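Local atomic coordinates of acetyl-CoA acetyltransferase A (Ascaris suum, PDB entry 6BJA), a protein that belongs to the thiolase family and probably catalyses the condensation of two acetyl-CoA molecules to acetoacetyl-CoA and coenzyme A, or the reverse thiolytic cleavage. Residues A[317-323]-A[376-382]; A[199-203]-A[366-370]; A[286-292]-A[386-391]; A[13-17]-A[43-48]. All blocks are in the same frame, centred on the assembly; numbering follows the deposited sequence.

Overall arrangement
Contacts 1 and 3 (centres about 17 Å apart) are joined because strand 377-384 of contact 1 neighbours strand 388-396 of contact 3 in one sheet. In contact 1 the side chain of Asn323 comes within about 3 Å of that of the predicted catalytic His355 and about 7 Å of bound coenzyme A; in contact 3 that of Ala389 lies about 4 Å from that of the predicted catalytic Cys383. Contact 2 touches contact 1 through helix 357-371, their centres about 13 Å apart, and touches contact 4 on its other flank, about 12 Å away between centres. Contact 4 lies far from the annotated sites, about 28 Å from contact 3 between centres.

Contact 1: residues A[317-323]-A[376-382]; sequences IALWEIN and ELGVAAI
Trp320 and Val379 lie side by side across two parallel strands and form the dense part of this contact: CE3 of the indole is 3.6 Å from Val379 CB. Trp320 CG stands opposite its own carbonyl carbon (chi1 -57°), which swings the six-membered ring over toward the neighbouring strand. Ile317 closes the cluster, its CG2 over one indole face and its CD1 3.9 Å from Val379 CG2, while Val303 and Leu306 of helix 298-310 pack on Val379 from beyond. Strands 319-322 and 377-384 are adjacent and joined by a connection that holds helices but no strand, a beta-alpha-beta crossover in the C-terminal half of the thiolase fold. Their ladder alternates: Glu321 N gives a nearly straight bond to Val379 O (2.9 Å), and Glu321 O receives Ala381 N (2.8 Å) almost head-on. At the far end Asn323 N reaches Ala381 O (3.1 Å), and Asn323 CB runs alongside Ile382 CG1 near His355. The opposite end is looser and partly open to solvent. There Ala318 CB merely touches the carboxylate carbon CD of Glu376 at 3.6 Å; Glu376 OE1 itself is taken by Lys373 N, and Ala318 N to Leu377 O is the most bent of the five backbone bonds.

Contact 2: residues A[199-203]-A[366-370]; sequences AFNKE and VTLVH
Glu203 OE1 is gripped by two groups: Thr367 OG1 donates to it at 2.8 Å, and Arg18 adds a salt bridge. The threonine meets the oxygen on its syn side, 16° out of the carboxylate plane, and its hydroxyl oxygen in turn receives a hydrogen bond from Arg363. The second oxygen is occupied as well, since a water bridges Glu203 OE2 (2.6 Å) and Thr367 O (2.8 Å). This buried carboxylate, held through both oxygens, probably stays ionised with Arg18 beside it. The edge of the Phe200 ring faces Glu203 OE2 in plane, and the same ring makes a cation-pi contact with Arg18. Glu203 CG sits between its own backbone N and carbonyl carbon (chi1 76°), and the extended chain beyond it carries the carboxylate to Thr367. Glu203 CB lies 3.5 Å from His370 CD2 and 3.7 Å from Val366 CG1. On the more exposed flank, a bend at the third torsion of Lys202 (chi3 -69°) brings NZ back to His370 O (2.8 Å), near the C-terminal end of the helix, where a positive charge is probably favourable; Arg347 adds a weak bond to the same oxygen. A water links Lys202 NZ to His370 ND1, while Lys202 O lies above one face of the imidazole and Val369 CG1 above the other. The loop after helix 177-197 is thus fastened to helix 357-371, which lies between strand 319-322, touched by Thr367 and Leu368, and strand 11-23, where Ala16 O accepts from His370 NE2 and Val366 packs.

Contact 3: residues A[286-292]-A[386-391]; sequences AEAGVEP and GGEASA
Gly387 adopts left-handed backbone angles (phi 101°, psi 20°) that turn its carbonyl toward Val290, whose N donates to Gly387 O at 2.7 Å. Val290 CG2 occupies the position between its own N and carbonyl carbon (chi1 -60°), which brings it beside the same Gly387 O at 3.4 Å. Gly387 and Glu388 form a G1 beta bulge against the end of strand 377-384, the neighbouring hairpin partner. Because Gly387 carries no side chain, Val290 O can stand 3.7 Å from its CA on the side a CB would occupy. Beyond the bulge, strands 280-289 and 388-396 run antiparallel in the thiolase sheet. Ala288 and Ala389 form a hydrogen-bonded pair (Ala288 N to Ala389 O 2.9 Å), and Ala286 with Ala391 a second; between them Glu287 faces Ser390 in a non-hydrogen-bonded pair. The alanine methyls turn to one face, where helix 298-310 packs on Ala286, Ala288 and Ala389. Ala389 on that face lies about 4 Å, side chain to side chain, from Cys383, the predicted proton acceptor. The other face carries Glu287, Ser390 and Glu388 and belongs to the subunit interface. Glu287 OE1 bonds to Tyr113 of the second subunit, whereas its OE2 is joined by a water to Ser390 OG. Glu388 is held by a salt bridge to Lys93 and by Gln87 and Cys88 of the second subunit. At the bulge end Pro292 CG rests 3.5 Å from Gly386 O, which Arg74 of the second subunit also bonds, and a water 2.9 Å from Pro292 O accepts from Gly386 N at 2.9 Å.

Contact 4: residues A[13-17]-A[43-48]; sequences ILSAV and EAIKRS
Ser15 OG donates to Ala44 O at 2.6 Å, a side-chain-to-backbone bond linking strand 11-23 to the last turns of helix 33-48. The hydroxyl sits between the serine's own N and carbonyl carbon (chi1 62°) and approaches Ala44 O from the flank, with a C=O...OG angle of 119°. That carbonyl also receives a weak backbone bond from Ser48 N, so it is shared between strand and helix. On one side of the bond Val17 packs with both methyls: CG2 is 4.0 Å from Ala44 CB, and CG1 is 3.8 Å from Arg47 CD. On the other, Leu14 CB meets Ser48 CB at 3.9 Å. The second shell fixes these groups. Arg47 NE makes a salt bridge to Glu43 OE2 (2.8 Å) in the guanidinium plane, using the oxygen's anti lone pair, which probably steadies the arginine chain where it crosses Val17. Ser48 OG donates to Ile45 O (2.7 Å) and receives Leu50 N just past the helix. The strand lies between 257-267 and 280-289 in the sheet; helix 33-48 packs on Leu14, Ser15 and Val17, while Ile13 and Ala16 pack instead against Val369 and Val366 of helix 357-371.

Contact 1: residues A[317-323]-A[376-382]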
loop_
_atom_site.group_PDB
_atom_site.type_symbol
_atom_site.label_atom_id
_atom_site.label_comp_id
_atom_site.label_asym_id
_atom_site.label_seq_id
_atom_site.Cartn_x
_atom_site.Cartn_y
_atom_site.Cartn_z
ATOM N N ILE A 317 35.394 35.962 15.444
ATOM C CA ILE A 317 34.933 34.573 15.513
ATOM C C ILE A 317 36.036 33.639 15.034
ATOM O O ILE A 317 36.537 33.760 13.920
ATOM C CB ILE A 317 33.660 34.376 14.659
ATOM C CG1 ILE A 317 32.578 35.373 15.077
ATOM C CG2 ILE A 317 33.186 32.927 14.687
ATOM C CD1 ILE A 317 32.149 35.350 16.547
ATOM N N ALA A 318 36.422 32.705 15.887
ATOM C CA ALA A 318 37.505 31.791 15.565
ATOM C C ALA A 318 37.104 30.723 14.551
ATOM O O ALA A 318 37.870 30.401 13.642
ATOM C CB ALA A 318 38.020 31.128 16.831
ATOM N N LEU A 319 35.925 30.135 14.748
ATOM C CA LEU A 319 35.453 29.037 13.918
ATOM C C LEU A 319 33.983 29.182 13.606
ATOM O O LEU A 319 33.220 29.673 14.428
ATOM C CB LEU A 319 35.651 27.688 14.602
ATOM C CG LEU A 319 37.079 27.196 14.769
ATOM C CD1 LEU A 319 37.019 25.882 15.560
ATOM C CD2 LEU A 319 37.791 26.998 13.450
ATOM N N TRP A 320 33.623 28.673 12.439
ATOM C CA TRP A 320 32.258 28.686 11.935
ATOM C C TRP A 320 31.830 27.285 11.590
ATOM O O TRP A 320 32.618 26.516 11.044
ATOM C CB TRP A 320 32.138 29.558 10.679
ATOM C CG TRP A 320 32.566 30.947 10.869
ATOM C CD1 TRP A 320 33.843 31.418 10.801
ATOM C CD2 TRP A 320 31.732 32.079 11.128
ATOM N NE1 TRP A 320 33.858 32.771 11.025
ATOM C CE2 TRP A 320 32.579 33.201 11.240
ATOM C CE3 TRP A 320 30.355 32.243 11.314
ATOM C CZ2 TRP A 320 32.079 34.482 11.492
ATOM C CZ3 TRP A 320 29.870 33.510 11.566
ATOM C CH2 TRP A 320 30.731 34.606 11.675
ATOM N N GLU A 321 30.564 26.967 11.899
ATOM C CA GLU A 321 29.898 25.814 11.318
ATOM C C GLU A 321 28.706 26.314 10.530
ATOM O O GLU A 321 27.801 26.929 11.116
ATOM C CB GLU A 321 29.426 24.815 12.375
ATOM C CG GLU A 321 30.520 23.974 12.980
ATOM C CD GLU A 321 31.054 22.889 12.054
ATOM O OE1 GLU A 321 30.258 22.213 11.373
ATOM O OE2 GLU A 321 32.279 22.676 12.032
ATOM N N ILE A 322 28.702 26.048 9.232
ATOM C CA ILE A 322 27.538 26.339 8.381
ATOM C C ILE A 322 27.061 25.015 7.837
ATOM O O ILE A 322 27.799 24.299 7.179
ATOM C CB ILE A 322 27.845 27.340 7.207
ATOM C CG1 ILE A 322 26.650 27.476 6.265
ATOM C CG2 ILE A 322 29.065 26.913 6.391
ATOM C CD1 ILE A 322 25.431 28.067 6.912
ATOM N N ASN A 323 25.831 24.627 8.161
ATOM C CA ASN A 323 25.408 23.305 7.749
ATOM C C ASN A 323 25.341 23.233 6.231
ATOM O O ASN A 323 24.731 24.092 5.578
ATOM C CB ASN A 323 24.060 22.913 8.364
ATOM C CG ASN A 323 23.717 21.451 8.106
ATOM O OD1 ASN A 323 22.663 21.122 7.544
ATOM N ND2 ASN A 323 24.605 20.578 8.496
ATOM N N GLU A 376 37.884 30.759 22.780
ATOM C CA GLU A 376 37.484 31.087 21.416
ATOM C C GLU A 376 35.973 31.211 21.288
ATOM O O GLU A 376 35.216 30.534 21.992
ATOM C CB GLU A 376 38.000 30.045 20.424
ATOM C CG GLU A 376 39.508 30.096 20.244
ATOM C CD GLU A 376 40.020 29.185 19.140
ATOM O OE1 GLU A 376 39.348 28.177 18.807
ATOM O OE2 GLU A 376 41.122 29.466 18.607
ATOM N N LEU A 377 35.571 32.093 20.376
ATOM C CA LEU A 377 34.170 32.288 20.009
ATOM C C LEU A 377 33.869 31.519 18.736
ATOM O O LEU A 377 34.661 31.508 17.802
ATOM C CB LEU A 377 33.849 33.770 19.805
ATOM C CG LEU A 377 33.968 34.664 21.038
ATOM C CD1 LEU A 377 33.604 36.086 20.650
ATOM C CD2 LEU A 377 33.104 34.170 22.194
ATOM N N GLY A 378 32.706 30.867 18.712
ATOM C CA GLY A 378 32.284 30.156 17.524
ATOM C C GLY A 378 30.834 30.495 17.189
ATOM O O GLY A 378 30.029 30.864 18.053
ATOM N N VAL A 379 30.506 30.374 15.910
ATOM C CA VAL A 379 29.134 30.520 15.439
ATOM C C VAL A 379 28.716 29.296 14.644
ATOM O O VAL A 379 29.437 28.846 13.755
ATOM C CB VAL A 379 28.950 31.778 14.566
ATOM C CG1 VAL A 379 27.512 31.853 13.995
ATOM C CG2 VAL A 379 29.230 33.002 15.376
ATOM N N ALA A 380 27.552 28.744 14.987
ATOM C CA ALA A 380 26.945 27.685 14.204
ATOM C C ALA A 380 25.665 28.231 13.593
ATOM O O ALA A 380 24.863 28.850 14.293
ATOM C CB ALA A 380 26.666 26.455 15.055
ATOM N N ALA A 381 25.498 27.995 12.295
ATOM C CA ALA A 381 24.339 28.488 11.552
ATOM C C ALA A 381 23.783 27.426 10.623
ATOM O O ALA A 381 24.521 26.619 10.068
ATOM C CB ALA A 381 24.704 29.703 10.780
ATOM N N ILE A 382 22.453 27.410 10.480
ATOM C CA ILE A 382 21.790 26.388 9.676
ATOM C C ILE A 382 20.527 26.960 9.030
ATOM O O ILE A 382 19.798 27.701 9.674
ATOM C CB ILE A 382 21.465 25.141 10.542
ATOM C CG1 ILE A 382 20.901 23.998 9.720
ATOM C CG2 ILE A 382 20.580 25.507 11.731
ATOM C CD1 ILE A 382 21.056 22.637 10.486
#

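Contact 2: residues A[199-203]-A[366-370]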
loop_
_atom_site.group_PDB
_atom_site.type_symbol
_atom_site.label_atom_id
_atom_site.label_comp_id
_atom_site.label_asym_id
_atom_site.label_seq_id
_atom_site.Cartn_x
_atom_site.Cartn_y
_atom_site.Cartn_z
ATOM N N ALA A 199 40.064 13.576 15.317
ATOM C CA ALA A 199 39.526 14.855 15.741
ATOM C C ALA A 199 38.091 14.811 16.244
ATOM O O ALA A 199 37.654 15.747 16.903
ATOM C CB ALA A 199 39.630 15.836 14.597
ATOM N N PHE A 200 37.386 13.723 15.954
ATOM C CA PHE A 200 36.008 13.574 16.398
ATOM C C PHE A 200 35.940 12.724 17.662
ATOM O O PHE A 200 34.845 12.377 18.120
ATOM C CB PHE A 200 35.120 12.939 15.298
ATOM C CG PHE A 200 34.834 13.843 14.124
ATOM C CD1 PHE A 200 34.172 15.031 14.306
ATOM C CD2 PHE A 200 35.220 13.479 12.850
ATOM C CE1 PHE A 200 33.879 15.849 13.226
ATOM C CE2 PHE A 200 34.915 14.297 11.766
ATOM C CZ PHE A 200 34.254 15.474 11.979
ATOM N N ASN A 201 37.085 12.398 18.259
ATOM C CA ASN A 201 37.072 11.470 19.390
ATOM C C ASN A 201 36.512 12.034 20.675
ATOM O O ASN A 201 36.146 11.250 21.563
ATOM C CB ASN A 201 38.476 10.946 19.649
ATOM C CG ASN A 201 38.931 9.964 18.590
ATOM O OD1 ASN A 201 38.176 9.610 17.681
ATOM N ND2 ASN A 201 40.170 9.524 18.695
ATOM N N LYS A 202 36.392 13.355 20.807
ATOM C CA LYS A 202 35.766 13.922 22.015
ATOM C C LYS A 202 34.254 13.888 21.968
ATOM O O LYS A 202 33.609 13.941 23.013
ATOM C CB LYS A 202 36.183 15.375 22.242
ATOM C CG LYS A 202 37.694 15.532 22.470
ATOM C CD LYS A 202 38.080 16.972 22.784
ATOM C CE LYS A 202 37.896 17.878 21.582
ATOM N NZ LYS A 202 38.351 19.291 21.884
ATOM N N GLU A 203 33.694 13.848 20.762
ATOM C CA GLU A 203 32.259 14.056 20.582
ATOM C C GLU A 203 31.452 12.840 20.177
ATOM O O GLU A 203 30.248 12.803 20.425
ATOM C CB GLU A 203 32.037 15.154 19.529
ATOM C CG GLU A 203 32.264 14.756 18.069
ATOM C CD GLU A 203 32.389 15.980 17.183
ATOM O OE1 GLU A 203 31.582 16.148 16.212
ATOM O OE2 GLU A 203 33.320 16.784 17.453
ATOM N N VAL A 366 27.512 20.526 18.351
ATOM C CA VAL A 366 28.440 19.575 18.955
ATOM C C VAL A 366 29.816 19.662 18.293
ATOM O O VAL A 366 30.827 19.788 18.978
ATOM C CB VAL A 366 27.887 18.128 18.877
ATOM C CG1 VAL A 366 28.959 17.123 19.290
ATOM C CG2 VAL A 366 26.650 17.993 19.747
ATOM N N THR A 367 29.871 19.620 16.966
ATOM C CA THR A 367 31.140 19.693 16.260
ATOM C C THR A 367 31.848 21.019 16.515
ATOM O O THR A 367 33.085 21.044 16.739
ATOM C CB THR A 367 30.908 19.457 14.780
ATOM O OG1 THR A 367 30.403 18.121 14.628
ATOM C CG2 THR A 367 32.188 19.606 13.972
ATOM N N LEU A 368 31.100 22.116 16.522
ATOM C CA LEU A 368 31.687 23.419 16.815
ATOM C C LEU A 368 32.309 23.456 18.213
ATOM O O LEU A 368 33.446 23.918 18.381
ATOM C CB LEU A 368 30.633 24.524 16.684
ATOM C CG LEU A 368 31.121 25.931 17.008
ATOM C CD1 LEU A 368 32.141 26.393 15.971
ATOM C CD2 LEU A 368 29.959 26.896 17.094
ATOM N N VAL A 369 31.547 23.017 19.212
ATOM C CA VAL A 369 31.991 23.076 20.592
ATOM C C VAL A 369 33.332 22.365 20.711
ATOM O O VAL A 369 34.270 22.879 21.325
ATOM C CB VAL A 369 30.938 22.450 21.540
ATOM C CG1 VAL A 369 31.550 22.109 22.912
ATOM C CG2 VAL A 369 29.757 23.396 21.696
ATOM N N HIS A 370 33.457 21.200 20.095
ATOM C CA HIS A 370 34.648 20.395 20.325
ATOM C C HIS A 370 35.831 20.759 19.418
ATOM O O HIS A 370 36.944 20.316 19.647
ATOM C CB HIS A 370 34.285 18.929 20.198
ATOM C CG HIS A 370 33.513 18.448 21.373
ATOM N ND1 HIS A 370 34.041 18.449 22.648
ATOM C CD2 HIS A 370 32.234 18.014 21.489
ATOM C CE1 HIS A 370 33.124 18.015 23.493
ATOM N NE2 HIS A 370 32.024 17.737 22.812
HETATM O O HOH W 1 36.145 19.954 23.708
HETATM O O HOH W 2 34.620 18.795 16.330
#

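Contact 3: residues A[286-292]-A[386-391]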
loop_
_atom_site.group_PDB
_atom_site.type_symbol
_atom_site.label_atom_id
_atom_site.label_comp_id
_atom_site.label_asym_id
_atom_site.label_seq_id
_atom_site.Cartn_x
_atom_site.Cartn_y
_atom_site.Cartn_z
ATOM N N ALA A 286 20.152 33.993 17.101
ATOM C CA ALA A 286 19.387 34.817 16.185
ATOM C C ALA A 286 18.679 33.925 15.191
ATOM O O ALA A 286 19.116 32.796 14.917
ATOM C CB ALA A 286 20.286 35.794 15.478
ATOM N N GLU A 287 17.588 34.446 14.631
ATOM C CA GLU A 287 16.800 33.719 13.663
ATOM C C GLU A 287 16.439 34.685 12.549
ATOM O O GLU A 287 16.166 35.849 12.818
ATOM C CB GLU A 287 15.539 33.147 14.304
ATOM C CG GLU A 287 15.813 32.220 15.499
ATOM C CD GLU A 287 14.556 31.848 16.280
ATOM O OE1 GLU A 287 13.902 32.757 16.830
ATOM O OE2 GLU A 287 14.241 30.648 16.374
ATOM N N ALA A 288 16.466 34.197 11.320
ATOM C CA ALA A 288 16.137 35.004 10.154
ATOM C C ALA A 288 15.196 34.264 9.228
ATOM O O ALA A 288 15.087 33.033 9.266
ATOM C CB ALA A 288 17.396 35.382 9.412
ATOM N N GLY A 289 14.485 35.017 8.405
ATOM C CA GLY A 289 13.646 34.404 7.405
ATOM C C GLY A 289 13.596 35.198 6.114
ATOM O O GLY A 289 13.576 36.431 6.127
ATOM N N VAL A 290 13.536 34.460 5.012
ATOM C CA VAL A 290 13.459 35.024 3.668
ATOM C C VAL A 290 12.451 34.236 2.826
ATOM O O VAL A 290 11.770 33.332 3.322
ATOM C CB VAL A 290 14.847 34.999 2.990
ATOM C CG1 VAL A 290 15.861 35.802 3.793
ATOM C CG2 VAL A 290 15.314 33.587 2.848
ATOM N N GLU A 291 12.324 34.576 1.549
ATOM C CA GLU A 291 11.514 33.783 0.634
ATOM C C GLU A 291 11.941 32.318 0.649
ATOM O O GLU A 291 13.136 32.025 0.669
ATOM C CB GLU A 291 11.638 34.330 -0.792
ATOM C CG GLU A 291 11.007 35.696 -0.972
ATOM C CD GLU A 291 9.493 35.647 -1.022
ATOM O OE1 GLU A 291 8.924 34.586 -1.348
ATOM O OE2 GLU A 291 8.872 36.683 -0.742
ATOM N N PRO A 292 10.981 31.388 0.602
ATOM C CA PRO A 292 11.350 29.966 0.584
ATOM C C PRO A 292 12.422 29.609 -0.450
ATOM O O PRO A 292 13.342 28.860 -0.130
ATOM C CB PRO A 292 10.013 29.285 0.284
ATOM C CG PRO A 292 9.058 30.137 1.046
ATOM C CD PRO A 292 9.527 31.553 0.842
ATOM N N GLY A 386 11.760 26.197 3.542
ATOM C CA GLY A 386 10.772 27.193 3.912
ATOM C C GLY A 386 11.314 28.600 4.022
ATOM O O GLY A 386 10.553 29.565 4.114
ATOM N N GLY A 387 12.633 28.735 4.021
ATOM C CA GLY A 387 13.255 30.036 3.985
ATOM C C GLY A 387 13.791 30.604 5.282
ATOM O O GLY A 387 14.008 31.798 5.373
ATOM N N GLU A 388 14.044 29.773 6.292
ATOM C CA GLU A 388 14.487 30.302 7.570
ATOM C C GLU A 388 15.910 29.847 7.847
ATOM O O GLU A 388 16.439 28.955 7.173
ATOM C CB GLU A 388 13.553 29.873 8.700
ATOM C CG GLU A 388 12.214 30.597 8.673
ATOM C CD GLU A 388 11.500 30.520 9.994
ATOM O OE1 GLU A 388 12.088 30.939 11.038
ATOM O OE2 GLU A 388 10.355 30.019 9.961
ATOM N N ALA A 389 16.527 30.518 8.808
ATOM C CA ALA A 389 17.793 30.059 9.364
ATOM C C ALA A 389 17.928 30.466 10.818
ATOM O O ALA A 389 17.320 31.448 11.276
ATOM C CB ALA A 389 18.978 30.599 8.558
ATOM N N SER A 390 18.719 29.674 11.538
ATOM C CA SER A 390 19.023 29.874 12.945
ATOM C C SER A 390 20.529 29.940 13.114
ATOM O O SER A 390 21.259 29.271 12.377
ATOM C CB SER A 390 18.453 28.734 13.792
ATOM O OG SER A 390 17.073 28.549 13.527
ATOM N N ALA A 391 20.986 30.777 14.035
ATOM C CA ALA A 391 22.417 30.858 14.353
ATOM C C ALA A 391 22.604 31.018 15.854
ATOM O O ALA A 391 21.754 31.603 16.548
ATOM C CB ALA A 391 23.071 32.001 13.607
HETATM O O HOH W 3 15.164 28.557 15.444
HETATM O O HOH W 4 12.830 26.157 0.866
#

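Contact 4: residues A[13-17]-A[43-48]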
loop_
_atom_site.group_PDB
_atom_site.type_symbol
_atom_site.label_atom_id
_atom_site.label_comp_id
_atom_site.label_asym_id
_atom_site.label_seq_id
_atom_site.Cartn_x
_atom_site.Cartn_y
_atom_site.Cartn_z
ATOM N N ILE A 13 26.697 25.059 28.369
ATOM C CA ILE A 13 26.685 23.721 27.799
ATOM C C ILE A 13 27.550 22.834 28.684
ATOM O O ILE A 13 28.737 23.101 28.822
ATOM C CB ILE A 13 27.231 23.737 26.359
ATOM C CG1 ILE A 13 26.303 24.562 25.464
ATOM C CG2 ILE A 13 27.368 22.330 25.810
ATOM C CD1 ILE A 13 26.837 24.870 24.089
ATOM N N LEU A 14 26.965 21.802 29.277
ATOM C CA LEU A 14 27.723 20.879 30.131
ATOM C C LEU A 14 28.303 19.726 29.340
ATOM O O LEU A 14 29.360 19.200 29.698
ATOM C CB LEU A 14 26.849 20.325 31.236
ATOM C CG LEU A 14 26.235 21.343 32.195
ATOM C CD1 LEU A 14 25.526 20.616 33.329
ATOM C CD2 LEU A 14 27.294 22.296 32.744
ATOM N N SER A 15 27.616 19.337 28.268
ATOM C CA SER A 15 28.016 18.212 27.452
ATOM C C SER A 15 27.435 18.366 26.065
ATOM O O SER A 15 26.423 19.050 25.886
ATOM C CB SER A 15 27.563 16.890 28.065
ATOM O OG SER A 15 26.151 16.834 28.160
ATOM N N ALA A 16 28.079 17.697 25.112
ATOM C CA ALA A 16 27.748 17.824 23.684
ATOM C C ALA A 16 28.299 16.589 22.972
ATOM O O ALA A 16 29.511 16.410 22.879
ATOM C CB ALA A 16 28.336 19.081 23.115
ATOM N N VAL A 17 27.398 15.687 22.583
ATOM C CA VAL A 17 27.786 14.410 22.007
ATOM C C VAL A 17 26.933 14.080 20.789
ATOM O O VAL A 17 25.836 14.636 20.615
ATOM C CB VAL A 17 27.679 13.246 23.021
ATOM C CG1 VAL A 17 28.594 13.486 24.215
ATOM C CG2 VAL A 17 26.264 13.052 23.484
ATOM N N GLU A 43 24.141 9.469 26.968
ATOM C CA GLU A 43 25.574 9.771 27.065
ATOM C C GLU A 43 25.773 11.247 27.410
ATOM O O GLU A 43 26.684 11.598 28.135
ATOM C CB GLU A 43 26.320 9.401 25.780
ATOM C CG GLU A 43 27.831 9.562 25.913
ATOM C CD GLU A 43 28.486 8.492 26.774
ATOM O OE1 GLU A 43 27.876 7.388 26.943
ATOM O OE2 GLU A 43 29.631 8.758 27.271
ATOM N N ALA A 44 24.912 12.126 26.914
ATOM C CA ALA A 44 25.017 13.536 27.277
ATOM C C ALA A 44 24.815 13.753 28.783
ATOM O O ALA A 44 25.480 14.590 29.386
ATOM C CB ALA A 44 24.007 14.368 26.492
ATOM N N ILE A 45 23.881 13.020 29.373
ATOM C CA ILE A 45 23.637 13.078 30.814
ATOM C C ILE A 45 24.888 12.576 31.548
ATOM O O ILE A 45 25.367 13.250 32.452
ATOM C CB ILE A 45 22.413 12.266 31.195
ATOM C CG1 ILE A 45 21.163 12.952 30.648
ATOM C CG2 ILE A 45 22.305 12.111 32.707
ATOM C CD1 ILE A 45 19.906 12.125 30.772
ATOM N N LYS A 46 25.432 11.443 31.120
ATOM C CA LYS A 46 26.657 10.912 31.734
ATOM C C LYS A 46 27.780 11.939 31.739
ATOM O O LYS A 46 28.455 12.144 32.754
ATOM C CB LYS A 46 27.105 9.643 31.005
ATOM C CG LYS A 46 26.172 8.437 31.275
ATOM C CD LYS A 46 26.512 7.235 30.390
ATOM C CE LYS A 46 25.497 6.092 30.563
ATOM N NZ LYS A 46 25.817 4.955 29.647
ATOM N N ARG A 47 27.989 12.603 30.609
ATOM C CA ARG A 47 29.134 13.498 30.512
ATOM C C ARG A 47 28.846 14.874 31.137
ATOM O O ARG A 47 29.779 15.646 31.400
ATOM C CB ARG A 47 29.589 13.621 29.050
ATOM C CG ARG A 47 29.988 12.282 28.442
ATOM C CD ARG A 47 30.745 12.427 27.150
ATOM N NE ARG A 47 31.032 11.132 26.553
ATOM C CZ ARG A 47 31.851 10.951 25.514
ATOM N NH1 ARG A 47 32.434 11.983 24.946
ATOM N NH2 ARG A 47 32.073 9.743 25.039
ATOM N N SER A 48 27.580 15.163 31.432
ATOM C CA SER A 48 27.232 16.393 32.136
ATOM C C SER A 48 27.595 16.343 33.618
ATOM O O SER A 48 27.686 17.376 34.268
ATOM C CB SER A 48 25.739 16.681 32.046
ATOM O OG SER A 48 24.997 15.877 32.936
#